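Local coordinates for protein OHCU decarboxylase (Arabidopsis thaliana, PDB 2Q37) that catalyses the stereoselective decarboxylation of OHCU to (S)-allantoin, the last step of urate degradation, as the N-terminal domain of a bifunctional plant enzyme, at residues M143-A146 and L147-Y151; A162-E165 and Q166-T170. All blocks are in the same frame, centred on the assembly; numbering follows the deposited sequence.

Interaction 1. Residues M143-A146 and L147-Y151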
loop_
_atom_site.group_PDB
_atom_site.type_symbol
_atom_site.label_atom_id
_atom_site.label_comp_id
_atom_site.label_asym_id
_atom_site.label_seq_id
_atom_site.Cartn_x
_atom_site.Cartn_y
_atom_site.Cartn_z
HETATM N N MSE A 143 23.643 3.119 -4.696
HETATM C CA MSE A 143 22.247 3.362 -4.367
HETATM C C MSE A 143 21.490 4.049 -5.490
HETATM O O MSE A 143 20.308 3.804 -5.666
HETATM C CB MSE A 143 22.144 4.164 -3.075
HETATM C CG MSE A 143 22.614 3.378 -1.863
HETATM SE SE MSE A 143 22.070 4.190 -0.186
HETATM C CE MSE A 143 23.750 5.059 0.334
ATOM N N LEU A 144 22.167 4.909 -6.250
ATOM C CA LEU A 144 21.536 5.588 -7.386
ATOM C C LEU A 144 21.204 4.494 -8.418
ATOM O O LEU A 144 20.149 4.498 -9.052
ATOM C CB LEU A 144 22.511 6.618 -7.967
ATOM C CG LEU A 144 22.180 7.552 -9.142
ATOM C CD1 LEU A 144 22.276 6.790 -10.438
ATOM C CD2 LEU A 144 20.798 8.162 -8.963
ATOM N N HIS A 145 22.103 3.531 -8.548
ATOM C CA HIS A 145 21.916 2.430 -9.472
ATOM C C HIS A 145 20.783 1.507 -9.009
ATOM O O HIS A 145 20.005 1.009 -9.835
ATOM C CB HIS A 145 23.213 1.633 -9.599
ATOM C CG HIS A 145 23.078 0.392 -10.422
ATOM N ND1 HIS A 145 22.921 0.420 -11.792
ATOM C CD2 HIS A 145 23.021 -0.913 -10.060
ATOM C CE1 HIS A 145 22.771 -0.815 -12.238
ATOM N NE2 HIS A 145 22.826 -1.643 -11.208
ATOM N N ALA A 146 20.697 1.262 -7.701
ATOM C CA ALA A 146 19.632 0.411 -7.162
ATOM C C ALA A 146 18.289 1.122 -7.335
ATOM O O ALA A 146 17.258 0.468 -7.521
ATOM C CB ALA A 146 19.875 0.102 -5.699
ATOM N N LEU A 147 18.310 2.455 -7.277
ATOM C CA LEU A 147 17.102 3.257 -7.454
ATOM C C LEU A 147 16.627 3.162 -8.912
ATOM O O LEU A 147 15.468 2.833 -9.158
ATOM C CB LEU A 147 17.369 4.717 -7.047
ATOM C CG LEU A 147 16.471 5.930 -7.358
ATOM C CD1 LEU A 147 15.158 5.537 -7.987
ATOM C CD2 LEU A 147 16.258 6.703 -6.065
ATOM N N LYS A 148 17.515 3.442 -9.865
ATOM C CA LYS A 148 17.172 3.355 -11.291
ATOM C C LYS A 148 16.632 1.962 -11.610
ATOM O O LYS A 148 15.655 1.803 -12.352
ATOM C CB LYS A 148 18.399 3.600 -12.167
ATOM C CG LYS A 148 18.775 5.047 -12.362
ATOM C CD LYS A 148 20.044 5.137 -13.186
ATOM C CE LYS A 148 20.477 6.578 -13.361
ATOM N NZ LYS A 148 21.967 6.662 -13.480
ATOM N N GLU A 149 17.289 0.953 -11.053
ATOM C CA GLU A 149 16.888 -0.425 -11.257
ATOM C C GLU A 149 15.446 -0.571 -10.750
ATOM O O GLU A 149 14.534 -0.898 -11.512
ATOM C CB GLU A 149 17.819 -1.348 -10.459
ATOM C CG GLU A 149 17.967 -2.753 -10.994
ATOM C CD GLU A 149 19.031 -2.863 -12.095
ATOM O OE1 GLU A 149 18.969 -2.079 -13.077
ATOM O OE2 GLU A 149 19.926 -3.741 -11.981
ATOM N N ARG A 150 15.241 -0.290 -9.464
ATOM C CA ARG A 150 13.926 -0.433 -8.841
ATOM C C ARG A 150 12.807 0.398 -9.447
ATOM O O ARG A 150 11.628 0.078 -9.274
ATOM C CB ARG A 150 14.034 -0.160 -7.339
ATOM C CG ARG A 150 14.706 -1.302 -6.583
ATOM C CD ARG A 150 15.074 -0.920 -5.165
ATOM N NE ARG A 150 13.933 -0.389 -4.435
ATOM C CZ ARG A 150 13.959 -0.089 -3.146
ATOM N NH1 ARG A 150 15.073 -0.278 -2.445
ATOM N NH2 ARG A 150 12.875 0.414 -2.567
ATOM N N TYR A 151 13.177 1.447 -10.167
ATOM C CA TYR A 151 12.201 2.314 -10.793
ATOM C C TYR A 151 11.284 1.545 -11.772
ATOM O O TYR A 151 10.129 1.926 -12.002
ATOM C CB TYR A 151 12.924 3.440 -11.529
ATOM C CG TYR A 151 11.993 4.528 -12.019
ATOM C CD1 TYR A 151 11.429 5.437 -11.131
ATOM C CD2 TYR A 151 11.662 4.633 -13.365
ATOM C CE1 TYR A 151 10.560 6.423 -11.572
ATOM C CE2 TYR A 151 10.791 5.615 -13.815
ATOM C CZ TYR A 151 10.246 6.502 -12.916
ATOM O OH TYR A 151 9.373 7.462 -13.350
#
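Leu-144 and Lys-148, one helical turn apart, meet through their side chains. CD1 of Leu-144 lies 3.4 Å from CE of Lys-148, near the end of the lysine chain. That chain is extended beyond CG, which stands anti to the carbonyl carbon (chi1 -80°), and its methylenes run past the O atom of Leu-144. The amine makes a salt bridge with Glu-115 of helix 110-127. One residue further on, His-145 and Glu-149 lie side by side and point the same way. NE2 of His-145 is 3.7 Å from OE2 of Glu-149, which approaches the ring obliquely. The ring and carboxylate planes are 62° apart. The aliphatic part of Arg-150 runs past the carbonyl of Ala-146, with CG 3.2 Å from the Ala-146 O atom. The chain then bends at chi3, and its guanidinium group makes a salt bridge with Glu-158 and a hydrogen bond to the carbonyl of Ile-132. Beneath these side chains run regular backbone bonds, such as Lys-148 N to Leu-144 O at 3.0 Å. Met-143, a selenomethionine, and Leu-147 face the loop that holds Phe-131, Ile-133 and Ala-135. This is the i to i+4 pattern of an amphipathic alpha-helix, here helix 140-150, which backs the loop of the (S)-allantoin site.

Interaction 2. Residues A162-E165 and Q166-T170; sequences AAME and QMKIT. With 3AL (1-[(4S)-2,5-dioxoimidazolidin-4-yl]urea), chain B.
Ile-169 brings a bare methyl group up to the bound (S)-allantoin, with CD1 3.2 Å from N9 of the ligand and 3.5 Å from its C8. The residue sits on the alpha-helix 155-178, the long C-terminal helix of this all-helical decarboxylase domain. Its CG1 is anti to the carbonyl carbon (chi1 -70°). From there CG1 passes 3.3 Å from the O atom of Glu-165, one turn back, before CD1 reaches the ligand. The same carbonyl accepts the backbone N-H of Ile-169.

Gln-166 serves the site at one remove. Its side-chain carbonyl OE1 is hydrogen-bonded to NE2 of His-78, the proton donor of the reaction, which would help to position that ring. Its amide NE2 makes a weak bond to OG1 of Thr-170, which also bonds to the carbonyl of Cys-33. The glutamine amide is thus held mainly through OE1, with weak help at NE2.

Glu-165 is buried, and its two carboxylate oxygens have different main partners. OE1 takes the backbone N-H of Cys-134, in the loop that lines the pocket. OE2 forms a salt bridge with Lys-168, whose chain lies alongside and bends at chi3 (-126°). NZ of Lys-168 meets OE2 of Glu-165 at 3.1 Å, on the syn side and 25° out of the carboxylate plane.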
loop_
_atom_site.group_PDB
_atom_site.type_symbol
_atom_site.label_atom_id
_atom_site.label_comp_id
_atom_site.label_asym_id
_atom_site.label_seq_id
_atom_site.Cartn_x
_atom_site.Cartn_y
_atom_site.Cartn_z
ATOM N N ALA A 162 10.470 -1.887 -0.225
ATOM C CA ALA A 162 10.669 -0.799 0.712
ATOM C C ALA A 162 10.381 -1.279 2.135
ATOM O O ALA A 162 11.094 -0.901 3.075
ATOM C CB ALA A 162 9.766 0.375 0.365
ATOM N N ALA A 163 9.349 -2.104 2.294
ATOM C CA ALA A 163 8.966 -2.605 3.617
ATOM C C ALA A 163 10.095 -3.420 4.224
ATOM O O ALA A 163 10.355 -3.357 5.427
ATOM C CB ALA A 163 7.677 -3.470 3.527
HETATM N N MSE A 164 10.756 -4.187 3.369
HETATM C CA MSE A 164 11.868 -5.032 3.763
HETATM C C MSE A 164 13.117 -4.186 4.067
HETATM O O MSE A 164 13.807 -4.412 5.063
HETATM C CB MSE A 164 12.156 -6.016 2.638
HETATM C CG MSE A 164 13.276 -6.972 2.930
HETATM SE SE MSE A 164 13.718 -7.910 1.308
HETATM C CE MSE A 164 11.897 -8.319 0.667
ATOM N N GLU A 165 13.416 -3.232 3.191
ATOM C CA GLU A 165 14.545 -2.344 3.413
ATOM C C GLU A 165 14.346 -1.606 4.764
ATOM O O GLU A 165 15.276 -1.472 5.561
ATOM C CB GLU A 165 14.643 -1.339 2.276
ATOM C CG GLU A 165 15.131 -1.945 0.993
ATOM C CD GLU A 165 16.445 -2.660 1.186
ATOM O OE1 GLU A 165 17.390 -2.021 1.681
ATOM O OE2 GLU A 165 16.538 -3.865 0.848
ATOM N N GLN A 166 13.119 -1.154 5.012
ATOM C CA GLN A 166 12.770 -0.453 6.240
ATOM C C GLN A 166 13.009 -1.353 7.443
ATOM O O GLN A 166 13.500 -0.910 8.476
ATOM C CB GLN A 166 11.298 -0.035 6.171
ATOM C CG GLN A 166 10.644 0.351 7.460
ATOM C CD GLN A 166 11.215 1.623 8.042
ATOM O OE1 GLN A 166 11.402 2.620 7.341
ATOM N NE2 GLN A 166 11.490 1.599 9.344
HETATM N N MSE A 167 12.663 -2.623 7.306
HETATM C CA MSE A 167 12.839 -3.548 8.407
HETATM C C MSE A 167 14.312 -3.766 8.677
HETATM O O MSE A 167 14.718 -3.884 9.827
HETATM C CB MSE A 167 12.170 -4.885 8.105
HETATM C CG MSE A 167 12.183 -5.846 9.277
HETATM SE SE MSE A 167 11.195 -5.194 10.832
HETATM C CE MSE A 167 12.683 -5.035 12.114
ATOM N N LYS A 168 15.119 -3.832 7.623
ATOM C CA LYS A 168 16.548 -4.010 7.830
ATOM C C LYS A 168 17.125 -2.809 8.610
ATOM O O LYS A 168 17.934 -2.984 9.514
ATOM C CB LYS A 168 17.285 -4.159 6.494
ATOM C CG LYS A 168 16.988 -5.457 5.741
ATOM C CD LYS A 168 17.999 -5.656 4.620
ATOM C CE LYS A 168 17.323 -5.866 3.287
ATOM N NZ LYS A 168 18.317 -5.983 2.180
ATOM N N ILE A 169 16.691 -1.602 8.258
ATOM C CA ILE A 169 17.152 -0.382 8.905
ATOM C C ILE A 169 16.801 -0.430 10.389
ATOM O O ILE A 169 17.607 -0.069 11.253
ATOM C CB ILE A 169 16.464 0.856 8.299
ATOM C CG1 ILE A 169 16.967 1.083 6.875
ATOM C CG2 ILE A 169 16.711 2.074 9.194
ATOM C CD1 ILE A 169 16.161 2.088 6.074
ATOM N N THR A 170 15.577 -0.872 10.652
ATOM C CA THR A 170 15.057 -0.981 11.984
ATOM C C THR A 170 15.869 -1.987 12.773
ATOM O O THR A 170 16.244 -1.701 13.904
ATOM C CB THR A 170 13.568 -1.359 11.936
ATOM O OG1 THR A 170 12.813 -0.204 11.541
ATOM C CG2 THR A 170 13.074 -1.847 13.280
HETATM C C4 3AL B . 16.951 5.681 5.018
HETATM C C5 3AL B . 17.493 6.289 6.212
HETATM O O5 3AL B . 17.218 7.263 6.866
HETATM N N7 3AL B . 18.585 5.531 6.677
HETATM C C8 3AL B . 18.722 4.483 5.779
HETATM O O8 3AL B . 19.589 3.626 5.894
HETATM N N9 3AL B . 17.766 4.545 4.768
HETATM N N3 3AL B . 16.835 6.650 3.929
HETATM C C2 3AL B . 16.265 6.141 2.664
HETATM N N1 3AL B . 16.156 6.953 1.776
HETATM O O2 3AL B . 15.909 4.874 2.579
#

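In the fold
The two interactions lie on successive helices, 140-150 and 155-178, with centres about 16 Å apart. Interaction 2 is buried near the middle of the chain and holds a residue of the ligand pocket. Interaction 1 is partly buried and farther out, with one face open to solvent. Interaction 1 has no salt bridge between its own segments: its lysine and arginine pair with other helices. Interaction 2 has an internal salt bridge, and its buried polar groups reach the catalytic histidine and the pocket loop. The contacts meet directly where Arg-150 packs on Glu-165, NH1 to CG 3.8 Å. Side chains of both helices also touch the 131-135 loop.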